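Local coordinates for BH1408 protein (Bacillus halodurans, PDB 4E0A) that probably transfers an acetyl group to an amine, as N-acetyltransferases of the GNAT family do, at residues Q9-E12 with E13-L17; Q20-E23 with A24-E28. The protein carries 1 engineered substitution. All blocks are in the same frame, centred on the assembly; numbering follows the deposited sequence.

Contact 1. Residues Q9-E12 with E13-L17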
loop_
_atom_site.group_PDB
_atom_site.type_symbol
_atom_site.label_atom_id
_atom_site.label_comp_id
_atom_site.label_asym_id
_atom_site.label_seq_id
_atom_site.Cartn_x
_atom_site.Cartn_y
_atom_site.Cartn_z
ATOM N N GLN A 9 30.165 0.434 -7.591
ATOM C CA GLN A 9 30.753 1.690 -8.060
ATOM C C GLN A 9 29.722 2.699 -8.618
ATOM O O GLN A 9 30.029 3.875 -8.803
ATOM C CB GLN A 9 31.820 1.374 -9.116
ATOM C CG GLN A 9 32.688 2.541 -9.567
ATOM C CD GLN A 9 33.666 2.136 -10.665
ATOM O OE1 GLN A 9 33.700 0.977 -11.084
ATOM N NE2 GLN A 9 34.466 3.093 -11.136
ATOM N N ASP A 10 28.505 2.234 -8.883
ATOM C CA ASP A 10 27.447 3.101 -9.393
ATOM C C ASP A 10 26.767 3.927 -8.296
ATOM O O ASP A 10 25.941 4.781 -8.598
ATOM C CB ASP A 10 26.378 2.285 -10.144
ATOM C CG ASP A 10 26.911 1.680 -11.430
ATOM O OD1 ASP A 10 27.785 2.312 -12.058
ATOM O OD2 ASP A 10 26.456 0.581 -11.812
ATOM N N TYR A 11 27.131 3.678 -7.036
ATOM C CA TYR A 11 26.401 4.261 -5.911
ATOM C C TYR A 11 26.204 5.780 -5.995
ATOM O O TYR A 11 25.079 6.273 -5.874
ATOM C CB TYR A 11 27.023 3.886 -4.550
ATOM C CG TYR A 11 26.463 4.777 -3.462
ATOM C CD1 TYR A 11 25.150 4.622 -3.031
ATOM C CD2 TYR A 11 27.216 5.818 -2.919
ATOM C CE1 TYR A 11 24.604 5.461 -2.065
ATOM C CE2 TYR A 11 26.675 6.666 -1.956
ATOM C CZ TYR A 11 25.375 6.480 -1.533
ATOM O OH TYR A 11 24.822 7.309 -0.590
ATOM N N GLU A 12 27.290 6.520 -6.183
ATOM C CA GLU A 12 27.218 7.975 -6.105
ATOM C C GLU A 12 26.232 8.559 -7.110
ATOM O O GLU A 12 25.410 9.407 -6.766
ATOM C CB GLU A 12 28.612 8.620 -6.252
ATOM C CG GLU A 12 29.332 8.718 -4.913
ATOM C CD GLU A 12 30.760 9.230 -5.010
ATOM O OE1 GLU A 12 31.157 9.742 -6.076
ATOM O OE2 GLU A 12 31.489 9.107 -3.999
ATOM N N GLU A 13 26.306 8.083 -8.344
ATOM C CA GLU A 13 25.374 8.510 -9.372
ATOM C C GLU A 13 23.948 8.073 -9.096
ATOM O O GLU A 13 23.013 8.851 -9.271
ATOM C CB GLU A 13 25.794 7.952 -10.713
ATOM C CG GLU A 13 27.004 8.615 -11.243
ATOM C CD GLU A 13 26.786 9.029 -12.649
ATOM O OE1 GLU A 13 26.006 9.982 -12.874
ATOM O OE2 GLU A 13 27.370 8.370 -13.521
ATOM N N VAL A 14 23.774 6.816 -8.704
ATOM C CA VAL A 14 22.437 6.343 -8.376
ATOM C C VAL A 14 21.854 7.131 -7.198
ATOM O O VAL A 14 20.676 7.493 -7.215
ATOM C CB VAL A 14 22.435 4.839 -8.100
ATOM C CG1 VAL A 14 21.070 4.387 -7.509
ATOM C CG2 VAL A 14 22.774 4.084 -9.390
ATOM N N ALA A 15 22.684 7.425 -6.195
ATOM C CA ALA A 15 22.235 8.208 -5.044
ATOM C C ALA A 15 21.749 9.606 -5.437
ATOM O O ALA A 15 20.731 10.097 -4.927
ATOM C CB ALA A 15 23.333 8.281 -3.963
ATOM N N ARG A 16 22.475 10.240 -6.347
ATOM C CA ARG A 16 22.134 11.580 -6.809
ATOM C C ARG A 16 20.751 11.587 -7.455
ATOM O O ARG A 16 19.917 12.465 -7.184
ATOM C CB ARG A 16 23.192 12.076 -7.802
ATOM C CG ARG A 16 22.889 13.448 -8.399
ATOM C CD ARG A 16 23.977 13.897 -9.363
ATOM N NE ARG A 16 24.063 13.063 -10.562
ATOM C CZ ARG A 16 23.350 13.270 -11.666
ATOM N NH1 ARG A 16 22.494 14.284 -11.719
ATOM N NH2 ARG A 16 23.496 12.472 -12.719
ATOM N N LEU A 17 20.502 10.595 -8.301
ATOM C CA LEU A 17 19.183 10.436 -8.910
ATOM C C LEU A 17 18.103 10.174 -7.868
ATOM O O LEU A 17 17.014 10.735 -7.954
ATOM C CB LEU A 17 19.195 9.293 -9.930
ATOM C CG LEU A 17 19.582 9.632 -11.373
ATOM C CD1 LEU A 17 20.714 10.634 -11.485
ATOM C CD2 LEU A 17 19.946 8.336 -12.091
HETATM O O HOH W 1 28.785 6.431 -9.268
HETATM O O HOH W 2 28.438 5.142 -12.744
#
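Tyr-11 and Ala-15 meet one turn apart, near the start of helix 11-28. The methyl of Ala-15 lies over one face of the Tyr-11 ring in a CH-pi contact, CB 4.0 Å from the ring centroid. CE1 of Tyr-11 comes within 3.6 Å of that CB. With chi1 at 166°, CG of Tyr-11 is anti to the backbone N, and the ring leans forward along the helix, toward its C-terminal end, so that CE1 and CZ lie by the Ala-15 methyl. The backbone joins the same pair: Ala-15 N gives a short bond of 2.7 Å to Tyr-11 O. Val-14 N bonds almost straight to Asp-10 O at 3.0 Å, and Val-14 CG2 packs 3.3 Å from that same Asp-10 O. One water links Gln-9 O to Glu-13 N. A second is held by Asp-10 OD1 and, weakly, by Glu-13 OE2.

Outer partners fix the polar ends. Asp-10 OD2 takes the N-H of Thr-7 and a salt bridge from Arg-4. Tyr-11 OH bonds to Leu-40 O, and Glu-13 OE2 accepts from Ile-66 N. Val-14 packs on Val-58 of strand 54-62, Tyr-69 of strand 65-77 and Phe-45 of helix 42-50, so the first turns of helix 11-28 lie against the central sheet.

Contact 2. Residues Q20-E23 with A24-E28; sequences QVHE and AHVKE
Two torsions bring His-25 and Val-21 together. In His-25, chi1 of -77° sets CG beside its own backbone N and turns the ring back toward the preceding turn. In Val-21, chi1 of 169° places CG1 beside the carbonyl carbon, on the side where the ring arrives. The two side chains run side by side and point the same way. CG1 of Val-21 is 3.5 Å from CE1 of His-25.

The ring also makes a polar contact. His-25 ND1 donates to Val-21 O at 2.9 Å, with an N-H...O angle of 164°. The oxygen lies at the ring edge, close to its plane, but ND1 stands above the carbonyl plane. The backbone N of His-25 reaches the same oxygen at 3.2 Å from the opposite face. Val-21 O is thus gripped by two donors of one residue, which helps fix the ring rotation. The bond also places a proton on ND1.

One residue further on, Val-26 CG2 sits obliquely to the His-22 ring, 3.6 Å from its NE2. Val-26 N bonds to His-22 O at 2.9 Å. Lys-27 N bonds to Glu-23 O.

Both histidine rings and Glu-23 have outside partners. His-22 NE2 bonds to Arg-34 O, and Glu-23 OE2 to Ser-35 OG. The His-25 ring makes edge-to-face contacts with Phe-33 and Phe-132. His-22 also packs on Thr-82 of the second subunit.

This is an alpha-helical i to i+4 arrangement, with a histidine side chain sharing the carbonyl that its own N-H uses. It lies in the last turns of helix 11-28, the first helix of the GNAT fold, which with helix 42-50 follows strand 2-5 and precedes strand 54-62 in the chain.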
loop_
_atom_site.group_PDB
_atom_site.type_symbol
_atom_site.label_atom_id
_atom_site.label_comp_id
_atom_site.label_asym_id
_atom_site.label_seq_id
_atom_site.Cartn_x
_atom_site.Cartn_y
_atom_site.Cartn_z
ATOM N N GLN A 20 17.018 13.521 -6.245
ATOM C CA GLN A 20 16.082 14.330 -7.024
ATOM C C GLN A 20 14.651 13.935 -6.688
ATOM O O GLN A 20 13.820 14.787 -6.359
ATOM C CB GLN A 20 16.302 14.154 -8.534
ATOM C CG GLN A 20 17.639 14.619 -9.042
ATOM C CD GLN A 20 17.821 14.342 -10.526
ATOM O OE1 GLN A 20 16.898 13.885 -11.208
ATOM N NE2 GLN A 20 19.016 14.615 -11.032
ATOM N N VAL A 21 14.370 12.636 -6.766
ATOM C CA VAL A 21 13.019 12.150 -6.509
ATOM C C VAL A 21 12.646 12.303 -5.029
ATOM O O VAL A 21 11.526 12.714 -4.704
ATOM C CB VAL A 21 12.817 10.694 -6.998
ATOM C CG1 VAL A 21 11.507 10.115 -6.477
ATOM C CG2 VAL A 21 12.842 10.643 -8.533
ATOM N N HIS A 22 13.589 12.016 -4.134
ATOM C CA HIS A 22 13.290 12.161 -2.715
ATOM C C HIS A 22 12.914 13.593 -2.372
ATOM O O HIS A 22 11.917 13.832 -1.687
ATOM C CB HIS A 22 14.435 11.731 -1.810
ATOM C CG HIS A 22 14.022 11.659 -0.375
ATOM N ND1 HIS A 22 13.137 10.710 0.080
ATOM C CD2 HIS A 22 14.308 12.452 0.683
ATOM C CE1 HIS A 22 12.922 10.897 1.372
ATOM N NE2 HIS A 22 13.622 11.945 1.763
ATOM N N GLU A 23 13.704 14.544 -2.858
ATOM C CA GLU A 23 13.411 15.947 -2.605
ATOM C C GLU A 23 12.036 16.389 -3.147
ATOM O O GLU A 23 11.366 17.216 -2.530
ATOM C CB GLU A 23 14.537 16.848 -3.119
ATOM C CG GLU A 23 15.677 17.000 -2.121
ATOM C CD GLU A 23 15.238 17.742 -0.850
ATOM O OE1 GLU A 23 14.759 18.896 -0.961
ATOM O OE2 GLU A 23 15.363 17.169 0.258
ATOM N N ALA A 24 11.621 15.838 -4.285
ATOM C CA ALA A 24 10.291 16.141 -4.819
ATOM C C ALA A 24 9.238 15.723 -3.811
ATOM O O ALA A 24 8.270 16.439 -3.568
ATOM C CB ALA A 24 10.065 15.427 -6.145
ATOM N N HIS A 25 9.453 14.565 -3.201
ATOM C CA HIS A 25 8.507 14.014 -2.247
ATOM C C HIS A 25 8.534 14.821 -0.945
ATOM O O HIS A 25 7.489 15.067 -0.338
ATOM C CB HIS A 25 8.783 12.512 -2.018
ATOM C CG HIS A 25 8.295 11.633 -3.138
ATOM N ND1 HIS A 25 8.932 11.554 -4.359
ATOM C CD2 HIS A 25 7.218 10.812 -3.224
ATOM C CE1 HIS A 25 8.275 10.714 -5.146
ATOM N NE2 HIS A 25 7.222 10.261 -4.486
ATOM N N VAL A 26 9.719 15.254 -0.529
ATOM C CA VAL A 26 9.830 16.123 0.647
ATOM C C VAL A 26 9.066 17.431 0.416
ATOM O O VAL A 26 8.361 17.919 1.296
ATOM C CB VAL A 26 11.297 16.417 1.009
ATOM C CG1 VAL A 26 11.396 17.555 2.034
ATOM C CG2 VAL A 26 11.960 15.149 1.530
ATOM N N LYS A 27 9.189 17.971 -0.790
ATOM C CA LYS A 27 8.530 19.214 -1.156
ATOM C C LYS A 27 7.011 19.102 -1.034
ATOM O O LYS A 27 6.354 19.987 -0.474
ATOM C CB LYS A 27 8.925 19.582 -2.588
ATOM C CG LYS A 27 8.577 20.997 -3.024
ATOM C CD LYS A 27 9.375 21.364 -4.277
ATOM C CE LYS A 27 8.944 22.704 -4.851
ATOM N NZ LYS A 27 7.497 22.712 -5.203
ATOM N N GLU A 28 6.451 18.011 -1.554
ATOM C CA GLU A 28 4.992 17.870 -1.646
ATOM C C GLU A 28 4.342 17.204 -0.432
ATOM O O GLU A 28 3.172 17.454 -0.128
ATOM C CB GLU A 28 4.613 17.070 -2.897
ATOM C CG GLU A 28 5.107 17.670 -4.196
ATOM C CD GLU A 28 4.515 19.032 -4.472
ATOM O OE1 GLU A 28 3.346 19.265 -4.100
ATOM O OE2 GLU A 28 5.226 19.877 -5.054
#

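Both contacts belong to helix 11-28, with contact 1 at its start and contact 2 at its end. Their centres are about 17 Å apart, and they follow in series along the chain. Contact 1 is partly buried and faces the sheet and helix 42-50. Contact 2 is a surface contact, bordered by loops and touched by the second subunit. Both rest on i to i+4 backbone bonds, but their side chains differ. In contact 1 a methyl sits over an aromatic face, and waters bridge the first turn. In contact 2 an imidazole N-H doubles up on a main-chain carbonyl. Asp-97 meets both where they come closest in sequence: OD2 forms a salt bridge with Arg-16 and OD1 accepts from Gln-20.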